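Local coordinates for protein mediator of RNA polymerase II transcription subunit 6 (Schizosaccharomyces pombe, PDB 4H61) that serves as a subunit of the Mediator coactivator complex, which conveys signals from gene-specific regulatory proteins to the basal RNA polymerase II transcription machinery, at residues Leu23-Phe37 with Val102-Pro114. Numbering follows the deposited sequence.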
loop_
_atom_site.group_PDB
_atom_site.type_symbol
_atom_site.label_atom_id
_atom_site.label_comp_id
_atom_site.label_asym_id
_atom_site.label_seq_id
_atom_site.Cartn_x
_atom_site.Cartn_y
_atom_site.Cartn_z
ATOM N N LEU A 23 -7.477 -15.212 1.783
ATOM C CA LEU A 23 -6.658 -14.094 1.329
ATOM C C LEU A 23 -5.684 -14.507 0.241
ATOM O O LEU A 23 -5.052 -15.561 0.315
ATOM C CB LEU A 23 -5.894 -13.453 2.492
ATOM C CG LEU A 23 -6.717 -12.690 3.529
ATOM C CD1 LEU A 23 -5.802 -11.911 4.471
ATOM C CD2 LEU A 23 -7.722 -11.768 2.845
ATOM N N ARG A 24 -5.575 -13.657 -0.771
ATOM C CA ARG A 24 -4.599 -13.831 -1.834
ATOM C C ARG A 24 -4.044 -12.460 -2.196
ATOM O O ARG A 24 -4.708 -11.443 -1.976
ATOM C CB ARG A 24 -5.251 -14.490 -3.054
ATOM C CG ARG A 24 -5.608 -15.962 -2.858
ATOM C CD ARG A 24 -6.557 -16.488 -3.937
ATOM N NE ARG A 24 -7.931 -16.016 -3.761
ATOM C CZ ARG A 24 -8.526 -15.119 -4.545
ATOM N NH1 ARG A 24 -7.872 -14.594 -5.575
ATOM N NH2 ARG A 24 -9.781 -14.752 -4.303
ATOM N N THR A 25 -2.828 -12.433 -2.738
ATOM C CA THR A 25 -2.215 -11.200 -3.233
ATOM C C THR A 25 -3.185 -10.461 -4.150
ATOM O O THR A 25 -3.259 -9.232 -4.141
ATOM C CB THR A 25 -0.914 -11.502 -4.004
ATOM O OG1 THR A 25 0.028 -12.124 -3.123
ATOM C CG2 THR A 25 -0.302 -10.229 -4.567
ATOM N N GLU A 26 -3.943 -11.240 -4.917
ATOM C CA GLU A 26 -4.965 -10.732 -5.824
ATOM C C GLU A 26 -5.985 -9.829 -5.141
ATOM O O GLU A 26 -6.487 -8.894 -5.763
ATOM C CB GLU A 26 -5.703 -11.896 -6.502
ATOM C CG GLU A 26 -4.919 -12.609 -7.603
ATOM C CD GLU A 26 -3.871 -13.579 -7.072
ATOM O OE1 GLU A 26 -3.778 -13.751 -5.838
ATOM O OE2 GLU A 26 -3.140 -14.173 -7.896
ATOM N N ASN A 27 -6.296 -10.110 -3.875
ATOM C CA ASN A 27 -7.372 -9.391 -3.186
ATOM C C ASN A 27 -7.043 -8.782 -1.812
ATOM O O ASN A 27 -7.890 -8.110 -1.214
ATOM C CB ASN A 27 -8.637 -10.257 -3.090
ATOM C CG ASN A 27 -8.420 -11.528 -2.286
ATOM O OD1 ASN A 27 -7.460 -11.642 -1.527
ATOM N ND2 ASN A 27 -9.319 -12.495 -2.453
ATOM N N VAL A 28 -5.829 -9.005 -1.319
ATOM C CA VAL A 28 -5.448 -8.505 0.002
ATOM C C VAL A 28 -5.657 -6.986 0.177
ATOM O O VAL A 28 -6.096 -6.525 1.229
ATOM C CB VAL A 28 -3.997 -8.891 0.355
ATOM C CG1 VAL A 28 -3.039 -8.340 -0.671
ATOM C CG2 VAL A 28 -3.630 -8.393 1.740
ATOM N N LEU A 29 -5.369 -6.217 -0.864
ATOM C CA LEU A 29 -5.520 -4.767 -0.817
ATOM C C LEU A 29 -6.986 -4.390 -0.689
ATOM O O LEU A 29 -7.318 -3.358 -0.111
ATOM C CB LEU A 29 -4.933 -4.135 -2.082
ATOM C CG LEU A 29 -3.840 -3.082 -1.921
ATOM C CD1 LEU A 29 -3.090 -3.283 -0.618
ATOM C CD2 LEU A 29 -2.876 -3.104 -3.118
ATOM N N GLU A 30 -7.869 -5.218 -1.233
ATOM C CA GLU A 30 -9.295 -4.944 -1.127
ATOM C C GLU A 30 -9.730 -5.166 0.313
ATOM O O GLU A 30 -10.540 -4.409 0.855
ATOM C CB GLU A 30 -10.091 -5.845 -2.065
ATOM C CG GLU A 30 -11.566 -5.489 -2.147
ATOM C CD GLU A 30 -12.231 -6.084 -3.368
ATOM O OE1 GLU A 30 -11.535 -6.253 -4.395
ATOM O OE2 GLU A 30 -13.445 -6.388 -3.300
ATOM N N TYR A 31 -9.179 -6.214 0.919
ATOM C CA TYR A 31 -9.383 -6.512 2.329
ATOM C C TYR A 31 -8.986 -5.300 3.154
ATOM O O TYR A 31 -9.748 -4.821 4.004
ATOM C CB TYR A 31 -8.506 -7.703 2.718
ATOM C CG TYR A 31 -8.695 -8.230 4.124
ATOM C CD1 TYR A 31 -9.963 -8.455 4.647
ATOM C CD2 TYR A 31 -7.594 -8.542 4.915
ATOM C CE1 TYR A 31 -10.129 -8.961 5.932
ATOM C CE2 TYR A 31 -7.748 -9.050 6.197
ATOM C CZ TYR A 31 -9.016 -9.257 6.702
ATOM O OH TYR A 31 -9.161 -9.760 7.980
ATOM N N PHE A 32 -7.785 -4.810 2.880
ATOM C CA PHE A 32 -7.233 -3.664 3.578
ATOM C C PHE A 32 -8.174 -2.471 3.471
ATOM O O PHE A 32 -8.284 -1.682 4.402
ATOM C CB PHE A 32 -5.852 -3.323 3.000
ATOM C CG PHE A 32 -5.145 -2.219 3.727
ATOM C CD1 PHE A 32 -4.418 -2.487 4.878
ATOM C CD2 PHE A 32 -5.203 -0.910 3.253
ATOM C CE1 PHE A 32 -3.768 -1.470 5.550
ATOM C CE2 PHE A 32 -4.558 0.123 3.917
ATOM C CZ PHE A 32 -3.842 -0.151 5.071
ATOM N N SER A 33 -8.874 -2.364 2.341
ATOM C CA SER A 33 -9.795 -1.246 2.093
ATOM C C SER A 33 -10.998 -1.176 3.031
ATOM O O SER A 33 -11.577 -0.108 3.215
ATOM C CB SER A 33 -10.287 -1.274 0.652
ATOM O OG SER A 33 -9.197 -1.084 -0.226
ATOM N N GLN A 34 -11.386 -2.305 3.608
ATOM C CA GLN A 34 -12.534 -2.323 4.499
ATOM C C GLN A 34 -12.108 -2.008 5.939
ATOM O O GLN A 34 -12.932 -1.991 6.859
ATOM C CB GLN A 34 -13.243 -3.678 4.417
ATOM C CG GLN A 34 -13.730 -4.040 3.011
ATOM C CD GLN A 34 -14.884 -3.161 2.519
ATOM O OE1 GLN A 34 -15.880 -2.957 3.217
ATOM N NE2 GLN A 34 -14.749 -2.640 1.307
ATOM N N SER A 35 -10.819 -1.739 6.122
ATOM C CA SER A 35 -10.259 -1.547 7.455
ATOM C C SER A 35 -10.083 -0.061 7.754
ATOM O O SER A 35 -10.012 0.757 6.829
ATOM C CB SER A 35 -8.908 -2.254 7.560
ATOM O OG SER A 35 -7.873 -1.436 7.036
ATOM N N PRO A 36 -10.015 0.302 9.045
ATOM C CA PRO A 36 -9.820 1.703 9.447
ATOM C C PRO A 36 -8.422 2.249 9.165
ATOM O O PRO A 36 -8.130 3.396 9.519
ATOM C CB PRO A 36 -10.079 1.685 10.956
ATOM C CG PRO A 36 -9.904 0.258 11.377
ATOM C CD PRO A 36 -10.321 -0.572 10.192
ATOM N N PHE A 37 -7.561 1.447 8.550
ATOM C CA PHE A 37 -6.230 1.921 8.176
ATOM C C PHE A 37 -6.283 2.518 6.775
ATOM O O PHE A 37 -5.437 3.330 6.377
ATOM C CB PHE A 37 -5.211 0.781 8.265
ATOM C CG PHE A 37 -5.111 0.173 9.641
ATOM C CD1 PHE A 37 -4.585 0.908 10.701
ATOM C CD2 PHE A 37 -5.551 -1.126 9.880
ATOM C CE1 PHE A 37 -4.496 0.365 11.967
ATOM C CE2 PHE A 37 -5.460 -1.691 11.155
ATOM C CZ PHE A 37 -4.937 -0.944 12.201
ATOM N N VAL A 102 3.796 1.583 7.588
ATOM C CA VAL A 102 3.633 0.236 7.042
ATOM C C VAL A 102 2.787 -0.667 7.941
ATOM O O VAL A 102 2.791 -0.527 9.164
ATOM C CB VAL A 102 4.981 -0.436 6.610
ATOM C CG1 VAL A 102 6.164 0.498 6.826
ATOM C CG2 VAL A 102 5.195 -1.763 7.304
ATOM N N TYR A 103 2.038 -1.573 7.321
ATOM C CA TYR A 103 1.068 -2.385 8.040
ATOM C C TYR A 103 1.332 -3.852 7.765
ATOM O O TYR A 103 1.815 -4.213 6.692
ATOM C CB TYR A 103 -0.363 -2.049 7.589
ATOM C CG TYR A 103 -0.644 -0.566 7.441
ATOM C CD1 TYR A 103 -0.149 0.148 6.354
ATOM C CD2 TYR A 103 -1.420 0.116 8.382
ATOM C CE1 TYR A 103 -0.397 1.492 6.213
ATOM C CE2 TYR A 103 -1.676 1.469 8.245
ATOM C CZ TYR A 103 -1.160 2.149 7.152
ATOM O OH TYR A 103 -1.395 3.491 6.986
ATOM N N PHE A 104 0.999 -4.698 8.732
ATOM C CA PHE A 104 1.071 -6.139 8.537
ATOM C C PHE A 104 -0.316 -6.735 8.360
ATOM O O PHE A 104 -1.265 -6.345 9.035
ATOM C CB PHE A 104 1.778 -6.809 9.711
ATOM C CG PHE A 104 3.239 -6.482 9.794
ATOM C CD1 PHE A 104 3.920 -6.010 8.680
ATOM C CD2 PHE A 104 3.939 -6.648 10.980
ATOM C CE1 PHE A 104 5.264 -5.707 8.748
ATOM C CE2 PHE A 104 5.288 -6.350 11.057
ATOM C CZ PHE A 104 5.949 -5.878 9.942
ATOM N N VAL A 105 -0.429 -7.663 7.421
ATOM C CA VAL A 105 -1.624 -8.474 7.295
ATOM C C VAL A 105 -1.195 -9.894 7.623
ATOM O O VAL A 105 -0.828 -10.674 6.741
ATOM C CB VAL A 105 -2.239 -8.393 5.882
ATOM C CG1 VAL A 105 -3.596 -9.072 5.857
ATOM C CG2 VAL A 105 -2.378 -6.945 5.448
ATOM N N CYS A 106 -1.215 -10.209 8.911
ATOM C CA CYS A 106 -0.723 -11.486 9.395
ATOM C C CYS A 106 -1.885 -12.333 9.896
ATOM O O CYS A 106 -2.569 -11.953 10.847
ATOM C CB CYS A 106 0.284 -11.248 10.520
ATOM S SG CYS A 106 1.271 -12.678 10.944
ATOM N N ASN A 107 -2.105 -13.475 9.251
ATOM C CA ASN A 107 -3.230 -14.352 9.582
ATOM C C ASN A 107 -4.564 -13.622 9.593
ATOM O O ASN A 107 -5.357 -13.798 10.513
ATOM C CB ASN A 107 -3.012 -15.045 10.930
ATOM C CG ASN A 107 -1.916 -16.082 10.878
ATOM O OD1 ASN A 107 -0.766 -15.799 11.219
ATOM N ND2 ASN A 107 -2.262 -17.292 10.447
ATOM N N GLU A 108 -4.785 -12.790 8.580
ATOM C CA GLU A 108 -6.021 -12.016 8.426
ATOM C C GLU A 108 -6.156 -10.872 9.444
ATOM O O GLU A 108 -7.159 -10.150 9.462
ATOM C CB GLU A 108 -7.250 -12.931 8.422
ATOM C CG GLU A 108 -7.206 -13.967 7.313
ATOM C CD GLU A 108 -7.842 -15.282 7.703
ATOM O OE1 GLU A 108 -8.992 -15.268 8.194
ATOM O OE2 GLU A 108 -7.187 -16.333 7.518
ATOM N N ASN A 109 -5.131 -10.713 10.278
ATOM C CA ASN A 109 -5.055 -9.603 11.209
ATOM C C ASN A 109 -4.273 -8.454 10.606
ATOM O O ASN A 109 -3.128 -8.627 10.179
ATOM C CB ASN A 109 -4.372 -10.037 12.498
ATOM C CG ASN A 109 -5.349 -10.355 13.589
ATOM O OD1 ASN A 109 -6.122 -11.309 13.490
ATOM N ND2 ASN A 109 -5.322 -9.558 14.653
ATOM N N ILE A 110 -4.889 -7.282 10.566
ATOM C CA ILE A 110 -4.198 -6.100 10.099
ATOM C C ILE A 110 -3.849 -5.186 11.274
ATOM O O ILE A 110 -4.679 -4.943 12.151
ATOM C CB ILE A 110 -5.035 -5.329 9.069
ATOM C CG1 ILE A 110 -5.599 -6.290 8.022
ATOM C CG2 ILE A 110 -4.202 -4.231 8.414
ATOM C CD1 ILE A 110 -6.297 -5.599 6.861
ATOM N N TYR A 111 -2.613 -4.698 11.285
ATOM C CA TYR A 111 -2.157 -3.739 12.279
ATOM C C TYR A 111 -0.922 -3.007 11.752
ATOM O O TYR A 111 -0.231 -3.514 10.863
ATOM C CB TYR A 111 -1.855 -4.440 13.610
ATOM C CG TYR A 111 -0.946 -5.649 13.496
ATOM C CD1 TYR A 111 0.442 -5.507 13.518
ATOM C CD2 TYR A 111 -1.471 -6.933 13.378
ATOM C CE1 TYR A 111 1.285 -6.615 13.415
ATOM C CE2 TYR A 111 -0.637 -8.046 13.275
ATOM C CZ TYR A 111 0.741 -7.879 13.295
ATOM O OH TYR A 111 1.574 -8.977 13.190
ATOM N N MET A 112 -0.662 -1.809 12.277
ATOM C CA MET A 112 0.544 -1.052 11.922
ATOM C C MET A 112 1.775 -1.783 12.433
ATOM O O MET A 112 1.775 -2.340 13.533
ATOM C CB MET A 112 0.513 0.361 12.518
ATOM C CG MET A 112 -0.707 1.195 12.124
ATOM S SD MET A 112 -0.804 2.837 12.897
ATOM C CE MET A 112 0.787 3.507 12.419
ATOM N N ALA A 113 2.821 -1.793 11.623
ATOM C CA ALA A 113 4.077 -2.401 12.024
ATOM C C ALA A 113 4.778 -1.362 12.866
ATOM O O ALA A 113 4.392 -0.192 12.838
ATOM C CB ALA A 113 4.901 -2.726 10.797
ATOM N N PRO A 114 5.801 -1.771 13.627
ATOM C CA PRO A 114 6.599 -0.779 14.355
ATOM C C PRO A 114 7.183 0.276 13.410
ATOM O O PRO A 114 7.376 0.019 12.217
ATOM C CB PRO A 114 7.721 -1.620 14.968
ATOM C CG PRO A 114 7.120 -2.962 15.136
ATOM C CD PRO A 114 6.189 -3.150 13.970
#
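A single polar bond spans an otherwise apolar interface: the hydroxyl of Tyr31, on the short helix 28-33, donates to the backbone carbonyl of Glu108 in the type I' turn of the hairpin, with OH 2.5 Å from O. The carbonyl oxygen lies at the edge of the phenol ring, and the hydroxyl meets one of its lone pairs, lying in the plane of the carbonyl (C=O...donor angle 137°). With CG anti to the backbone N (chi1 -174°), the Tyr31 side chain extends toward the turn, and the ring edge passes Val105 CG1 while Ile110 CD1 sits 3.8 Å from Tyr31 CD2. The same hydroxyl is also hydrogen-bonded to Met13 N. Beside it, Leu23 lays CD1 between Val105 CG1 and the aliphatic CG of Glu108.

Farther along the hairpin, Phe32, Phe37 and Tyr103 form an aromatic cluster. Phe32 drives its edge into the face of Tyr103, its CZ lying 3.8 Å above the centre of that ring, with the planes at 69°. Phe37 meets Tyr103 obliquely, its CB 3.6 Å from Tyr103 CE2. Ile110 fills the angle between the two phenylalanines, CG2 lying 3.9 Å from Phe32 CD1 and 3.7 Å from Phe37 CD2, while Met112 CG reaches Phe37 CE1. With the Tyr103 phenol cut back to an alanine, the edge of Phe32 would probably lose the aromatic face it points at, and a gap would open beside Phe37 CB.

Helix 28-33 and its flanking residues pack on one face of the antiparallel sheet, Val28 also touching Ile75 and Phe32 both Ile86 and Phe73 of the strands beyond. Apolar and aromatic contacts make up most of this buried join, whereas the tyrosine bond ties the helix to one particular carbonyl of the turn, suggesting that it helps position the helix along the hairpin.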